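Local coordinates for prenyltransference for protein (Lavandula lanata, PDB 5HC8) that joins two molecules of dimethylallyl diphosphate head-to-middle into lavandulyl diphosphate, as a lavender member of the undecaprenyl diphosphate synthase family, at residues Q100-D109 / N131-Y142. Sequence-based numbering, arbitrary orientation.
With SO4 (sulfate ion), chain E.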
ATOM      1  N   GLN A 100       7.776 -30.072 -10.463  1.00 47.07           N
ATOM      2  CA  GLN A 100       7.879 -28.606 -10.286  1.00 45.77           C
ATOM      3  C   GLN A 100       8.705 -28.249  -9.079  1.00 40.52           C
ATOM      4  O   GLN A 100       9.376 -27.194  -9.048  1.00 39.19           O
ATOM      5  CB  GLN A 100       6.495 -27.968 -10.310  1.00 50.98           C
ATOM      6  CG  GLN A 100       5.888 -28.178 -11.688  1.00 54.61           C
ATOM      7  CD  GLN A 100       4.622 -27.400 -11.919  1.00 55.91           C
ATOM      8  OE1 GLN A 100       3.594 -27.650 -11.266  1.00 59.44           O
ATOM      9  NE2 GLN A 100       4.670 -26.475 -12.875  1.00 48.01           N
ATOM     10  N   ASP A 101       8.749 -29.180  -8.125  1.00 40.55           N
ATOM     11  CA  ASP A 101       9.729 -29.100  -7.080  1.00 38.58           C
ATOM     12  C   ASP A 101       9.520 -27.827  -6.249  1.00 34.04           C
ATOM     13  O   ASP A 101      10.472 -27.111  -5.916  1.00 32.19           O
ATOM     14  CB  ASP A 101      11.144 -29.076  -7.652  1.00 36.88           C
ATOM     15  CG  ASP A 101      12.196 -29.464  -6.618  1.00 38.31           C
ATOM     16  OD1 ASP A 101      11.891 -30.184  -5.646  1.00 42.83           O
ATOM     17  OD2 ASP A 101      13.324 -29.008  -6.757  1.00 41.97           O
ATOM     18  N   ILE A 102       8.265 -27.560  -5.937  1.00 33.90           N
ATOM     19  CA  ILE A 102       7.908 -26.307  -5.285  1.00 31.80           C
ATOM     20  C   ILE A 102       8.358 -26.252  -3.853  1.00 31.98           C
ATOM     21  O   ILE A 102       8.264 -27.222  -3.146  1.00 37.32           O
ATOM     22  CB  ILE A 102       6.405 -26.105  -5.415  1.00 33.55           C
ATOM     23  CG1 ILE A 102       6.172 -25.681  -6.865  1.00 36.74           C
ATOM     24  CG2 ILE A 102       5.880 -25.065  -4.419  1.00 32.58           C
ATOM     25  CD1 ILE A 102       5.027 -26.458  -7.395  1.00 42.85           C
ATOM     26  N   GLN A 103       8.868 -25.104  -3.447  1.00 32.52           N
ATOM     27  CA  GLN A 103       9.184 -24.875  -2.078  1.00 31.61           C
ATOM     28  C   GLN A 103       8.011 -24.171  -1.411  1.00 39.14           C
ATOM     29  O   GLN A 103       7.573 -23.129  -1.927  1.00 32.61           O
ATOM     30  CB  GLN A 103      10.396 -24.013  -1.970  1.00 39.27           C
ATOM     31  CG  GLN A 103      11.603 -24.549  -2.707  1.00 47.15           C
ATOM     32  CD  GLN A 103      12.758 -23.551  -2.693  1.00 51.70           C
ATOM     33  OE1 GLN A 103      13.380 -23.350  -1.659  1.00 55.52           O
ATOM     34  NE2 GLN A 103      13.027 -22.900  -3.840  1.00 44.26           N
ATOM     35  N   PHE A 104       7.525 -24.731  -0.278  1.00 37.42           N
ATOM     36  CA  PHE A 104       6.344 -24.245   0.411  1.00 36.18           C
ATOM     37  C   PHE A 104       6.694 -23.574   1.726  1.00 33.24           C
ATOM     38  O   PHE A 104       7.477 -24.085   2.484  1.00 34.39           O
ATOM     39  CB  PHE A 104       5.303 -25.329   0.657  1.00 31.90           C
ATOM     40  CG  PHE A 104       4.197 -24.829   1.537  1.00 34.09           C
ATOM     41  CD1 PHE A 104       3.161 -24.098   1.000  1.00 33.41           C
ATOM     42  CD2 PHE A 104       4.258 -24.992   2.914  1.00 35.01           C
ATOM     43  CE1 PHE A 104       2.163 -23.577   1.793  1.00 33.47           C
ATOM     44  CE2 PHE A 104       3.283 -24.461   3.723  1.00 36.35           C
ATOM     45  CZ  PHE A 104       2.228 -23.743   3.161  1.00 35.56           C
ATOM     46  N   SER A 105       6.199 -22.354   1.955  1.00 31.47           N
ATOM     47  CA  SER A 105       6.275 -21.703   3.244  1.00 30.56           C
ATOM     48  C   SER A 105       4.933 -21.089   3.573  1.00 31.74           C
ATOM     49  O   SER A 105       4.163 -20.801   2.677  1.00 31.79           O
ATOM     50  CB  SER A 105       7.272 -20.586   3.284  1.00 33.52           C
ATOM     51  OG  SER A 105       8.551 -20.947   2.895  1.00 34.09           O
ATOM     52  N   ALA A 106       4.657 -20.916   4.861  1.00 29.52           N
ATOM     53  CA  ALA A 106       3.525 -20.133   5.285  1.00 33.24           C
ATOM     54  C   ALA A 106       4.068 -18.972   6.084  1.00 29.64           C
ATOM     55  O   ALA A 106       5.136 -19.085   6.810  1.00 28.93           O
ATOM     56  CB  ALA A 106       2.473 -20.945   6.074  1.00 30.94           C
ATOM     57  N   ILE A 107       3.418 -17.814   5.881  1.00 27.46           N
ATOM     58  CA  ILE A 107       3.716 -16.621   6.684  1.00 26.46           C
ATOM     59  C   ILE A 107       2.452 -16.148   7.395  1.00 26.44           C
ATOM     60  O   ILE A 107       1.345 -16.331   6.892  1.00 29.23           O
ATOM     61  CB  ILE A 107       4.372 -15.482   5.907  1.00 27.46           C
ATOM     62  CG1 ILE A 107       3.428 -14.889   4.848  1.00 26.29           C
ATOM     63  CG2 ILE A 107       5.696 -15.973   5.315  1.00 32.10           C
ATOM     64  CD1 ILE A 107       4.046 -13.672   4.157  1.00 26.40           C
ATOM     65  N   GLY A 108       2.646 -15.561   8.559  1.00 27.35           N
ATOM     66  CA  GLY A 108       1.586 -14.983   9.357  1.00 26.86           C
ATOM     67  C   GLY A 108       1.715 -15.383  10.824  1.00 30.30           C
ATOM     68  O   GLY A 108       2.698 -16.006  11.206  1.00 30.89           O
ATOM     69  N   ASP A 109       0.716 -15.009  11.620  1.00 31.40           N
ATOM     70  CA  ASP A 109       0.650 -15.333  13.081  1.00 33.94           C
ATOM     71  C   ASP A 109       0.098 -16.744  13.244  1.00 30.38           C
ATOM     72  O   ASP A 109      -1.069 -16.983  13.500  1.00 34.37           O
ATOM     73  CB  ASP A 109      -0.167 -14.280  13.800  1.00 34.35           C
ATOM     74  CG  ASP A 109      -0.073 -14.387  15.335  1.00 40.57           C
ATOM     75  OD1 ASP A 109       0.490 -15.370  15.835  1.00 41.93           O
ATOM     76  OD2 ASP A 109      -0.633 -13.510  16.014  1.00 44.13           O
ATOM     77  N   ASN A 131      13.698 -28.390  -1.648  1.00 52.03           N
ATOM     78  CA  ASN A 131      13.295 -28.208  -3.048  1.00 44.42           C
ATOM     79  C   ASN A 131      13.935 -26.958  -3.613  1.00 42.86           C
ATOM     80  O   ASN A 131      14.278 -26.028  -2.888  1.00 41.41           O
ATOM     81  CB  ASN A 131      11.770 -28.162  -3.166  1.00 43.01           C
ATOM     82  CG  ASN A 131      11.135 -29.498  -2.860  1.00 47.08           C
ATOM     83  OD1 ASN A 131      11.854 -30.415  -2.523  1.00 54.01           O
ATOM     84  ND2 ASN A 131       9.812 -29.628  -2.971  1.00 43.78           N
ATOM     85  N   LYS A 132      14.119 -26.931  -4.921  1.00 41.95           N
ATOM     86  CA  LYS A 132      14.770 -25.809  -5.578  1.00 44.30           C
ATOM     87  C   LYS A 132      13.858 -25.068  -6.560  1.00 38.83           C
ATOM     88  O   LYS A 132      14.323 -24.180  -7.247  1.00 38.14           O
ATOM     89  CB  LYS A 132      15.989 -26.350  -6.373  1.00 48.40           C
ATOM     90  CG  LYS A 132      17.164 -26.801  -5.515  1.00 58.67           C
ATOM     91  CD  LYS A 132      17.913 -25.632  -4.868  1.00 66.89           C
ATOM     92  CE  LYS A 132      18.981 -26.143  -3.907  1.00 73.74           C
ATOM     93  NZ  LYS A 132      19.468 -25.073  -3.000  1.00 79.29           N
ATOM     94  N   GLY A 133      12.603 -25.473  -6.693  1.00 36.24           N
ATOM     95  CA  GLY A 133      11.699 -24.864  -7.667  1.00 36.41           C
ATOM     96  C   GLY A 133      11.081 -23.572  -7.133  1.00 36.52           C
ATOM     97  O   GLY A 133      11.621 -22.933  -6.247  1.00 30.49           O
ATOM     98  N   MET A 134       9.953 -23.185  -7.697  1.00 33.62           N
ATOM     99  CA  MET A 134       9.379 -21.898  -7.372  1.00 32.82           C
ATOM    100  C   MET A 134       8.984 -21.972  -5.926  1.00 30.22           C
ATOM    101  O   MET A 134       8.458 -22.975  -5.470  1.00 28.96           O
ATOM    102  CB  MET A 134       8.153 -21.614  -8.241  1.00 30.44           C
ATOM    103  CG  MET A 134       7.437 -20.282  -7.992  1.00 28.76           C
ATOM    104  SD  MET A 134       5.911 -20.133  -8.902  1.00 28.71           S
ATOM    105  CE  MET A 134       4.774 -21.043  -7.891  1.00 29.87           C
ATOM    106  N   HIS A 135       9.192 -20.875  -5.229  1.00 29.06           N
ATOM    107  CA  HIS A 135       8.671 -20.695  -3.890  1.00 27.23           C
ATOM    108  C   HIS A 135       7.145 -20.336  -3.972  1.00 28.50           C
ATOM    109  O   HIS A 135       6.718 -19.507  -4.809  1.00 25.17           O
ATOM    110  CB  HIS A 135       9.513 -19.605  -3.231  1.00 26.74           C
ATOM    111  CG  HIS A 135       9.476 -19.560  -1.739  1.00 27.27           C
ATOM    112  ND1 HIS A 135      10.240 -18.663  -1.027  1.00 28.59           N
ATOM    113  CD2 HIS A 135       8.797 -20.283  -0.816  1.00 29.60           C
ATOM    114  CE1 HIS A 135      10.030 -18.832   0.260  1.00 25.73           C
ATOM    115  NE2 HIS A 135       9.145 -19.797   0.412  1.00 29.49           N
ATOM    116  N   PHE A 136       6.357 -20.983  -3.104  1.00 26.43           N
ATOM    117  CA  PHE A 136       4.946 -20.714  -2.896  1.00 28.90           C
ATOM    118  C   PHE A 136       4.740 -20.347  -1.440  1.00 28.35           C
ATOM    119  O   PHE A 136       5.029 -21.147  -0.542  1.00 29.26           O
ATOM    120  CB  PHE A 136       4.123 -21.954  -3.207  1.00 28.62           C
ATOM    121  CG  PHE A 136       2.684 -21.865  -2.794  1.00 30.04           C
ATOM    122  CD1 PHE A 136       1.955 -20.652  -2.867  1.00 29.16           C
ATOM    123  CD2 PHE A 136       2.036 -22.977  -2.246  1.00 30.50           C
ATOM    124  CE1 PHE A 136       0.626 -20.585  -2.456  1.00 27.96           C
ATOM    125  CE2 PHE A 136       0.687 -22.910  -1.844  1.00 29.96           C
ATOM    126  CZ  PHE A 136      -0.021 -21.718  -1.963  1.00 32.26           C
ATOM    127  N   ILE A 137       4.328 -19.100  -1.168  1.00 27.73           N
ATOM    128  CA  ILE A 137       3.990 -18.670   0.201  1.00 25.99           C
ATOM    129  C   ILE A 137       2.465 -18.615   0.350  1.00 26.41           C
ATOM    130  O   ILE A 137       1.755 -17.994  -0.476  1.00 25.43           O
ATOM    131  CB  ILE A 137       4.582 -17.314   0.538  1.00 27.42           C
ATOM    132  CG1 ILE A 137       6.093 -17.452   0.647  1.00 29.42           C
ATOM    133  CG2 ILE A 137       4.045 -16.752   1.884  1.00 28.56           C
ATOM    134  CD1 ILE A 137       6.858 -16.136   0.699  1.00 27.88           C
ATOM    135  N   LEU A 138       1.966 -19.298   1.373  1.00 24.66           N
ATOM    136  CA  LEU A 138       0.588 -19.166   1.799  1.00 26.64           C
ATOM    137  C   LEU A 138       0.635 -18.210   2.998  1.00 26.10           C
ATOM    138  O   LEU A 138       1.217 -18.514   4.003  1.00 25.86           O
ATOM    139  CB  LEU A 138      -0.033 -20.506   2.154  1.00 27.10           C
ATOM    140  CG  LEU A 138      -1.487 -20.421   2.606  1.00 28.88           C
ATOM    141  CD1 LEU A 138      -2.478 -19.978   1.539  1.00 31.95           C
ATOM    142  CD2 LEU A 138      -1.890 -21.753   3.178  1.00 32.12           C
ATOM    143  N   ALA A 139       0.038 -17.044   2.839  1.00 24.82           N
ATOM    144  CA  ALA A 139      -0.088 -16.033   3.891  1.00 25.94           C
ATOM    145  C   ALA A 139      -1.424 -16.203   4.604  1.00 26.80           C
ATOM    146  O   ALA A 139      -2.488 -15.981   4.048  1.00 24.61           O
ATOM    147  CB  ALA A 139       0.060 -14.621   3.288  1.00 27.60           C
ATOM    148  N   VAL A 140      -1.337 -16.593   5.868  1.00 26.59           N
ATOM    149  CA  VAL A 140      -2.461 -16.988   6.663  1.00 28.34           C
ATOM    150  C   VAL A 140      -2.324 -16.422   8.095  1.00 26.83           C
ATOM    151  O   VAL A 140      -1.249 -16.482   8.724  1.00 29.57           O
ATOM    152  CB  VAL A 140      -2.619 -18.525   6.527  1.00 31.20           C
ATOM    153  CG1 VAL A 140      -1.425 -19.233   7.128  1.00 31.78           C
ATOM    154  CG2 VAL A 140      -3.935 -18.979   7.023  1.00 35.83           C
ATOM    155  N   ALA A 141      -3.398 -15.752   8.552  1.00 28.26           N
ATOM    156  CA  ALA A 141      -3.351 -14.911   9.714  1.00 27.49           C
ATOM    157  C   ALA A 141      -2.249 -13.893   9.557  1.00 27.74           C
ATOM    158  O   ALA A 141      -1.518 -13.638  10.475  1.00 28.36           O
ATOM    159  CB  ALA A 141      -3.144 -15.738  11.016  1.00 30.02           C
ATOM    160  N   TYR A 142      -2.125 -13.343   8.351  1.00 26.11           N
ATOM    161  CA  TYR A 142      -1.088 -12.356   7.944  1.00 25.64           C
ATOM    162  C   TYR A 142      -1.788 -11.034   7.714  1.00 24.11           C
ATOM    163  O   TYR A 142      -2.810 -10.975   6.945  1.00 23.30           O
ATOM    164  CB  TYR A 142      -0.399 -12.754   6.600  1.00 24.40           C
ATOM    165  CG  TYR A 142       0.549 -11.655   6.234  1.00 23.34           C
ATOM    166  CD1 TYR A 142       1.817 -11.583   6.835  1.00 24.44           C
ATOM    167  CD2 TYR A 142       0.106 -10.594   5.495  1.00 22.24           C
ATOM    168  CE1 TYR A 142       2.642 -10.514   6.619  1.00 22.12           C
ATOM    169  CE2 TYR A 142       0.890  -9.482   5.284  1.00 19.67           C
ATOM    170  CZ  TYR A 142       2.197  -9.489   5.798  1.00 22.06           C
ATOM    171  OH  TYR A 142       2.921  -8.354   5.652  1.00 22.10           O
TER
HETATM  172  S   SO4 E 404      13.344 -17.308  -2.391  1.00 63.02           S
HETATM  173  O1  SO4 E 404      11.877 -16.884  -2.467  1.00 34.39           O
HETATM  174  O2  SO4 E 404      14.350 -16.358  -1.765  1.00 37.30           O
HETATM  175  O3  SO4 E 404      13.498 -18.592  -1.613  1.00 66.11           O
HETATM  176  O4  SO4 E 404      13.721 -17.570  -3.816  1.00 68.60           O
HETATM  177  O   HOH W   1       9.143 -24.794 -10.105  1.00 32.85           O
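Gln103 O accepts the shortest hydrogen bond between the two segments, from Phe136 N at 2.7 Å, and also receives a CA-H...O contact from His135 CA at 3.3 Å. With CG anti to the backbone N (chi1 -160°), the His135 ring slants across to strand 103-107, where Ser105 OG lies in its plane, 2.8 Å from His135 NE2. Histidine suits the place because its NE2 can pair with the serine hydroxyl; ND1 donates a nearly straight bond to a sulfate, probably from the crystallisation liquor. Ile137 CG1, from the same strand, lies over one face, off centre. The extended Gln103 reaches back to the loop before strand 135-140, where its NE2 donates to Gly133 O at 2.8 Å, the acceptor lying in the amide plane. Were Gln103 an alanine, Gly133 O would probably lose this donor and the loop would be held less firmly. Asp101 fastens the same loop, its OD2 accepting from Lys132 N at 2.9 Å from above the carboxylate plane.

On the face carrying Phe104, Phe136 and Leu138, the ring edge of Phe104 meets the face of Phe136 in an offset edge-to-face pair, planes at 63°, and Leu138 CB packs against Phe104 CE1 at 3.8 Å. The strands pair in parallel, completing a beta-alpha-beta crossover through helix 115-128, which covers Phe104 and Ala106; helix 34-54 packs on Phe136 and Leu138, and strand 59-65 continues the sheet beyond 135-140, leaving 103-107 outermost within the chain.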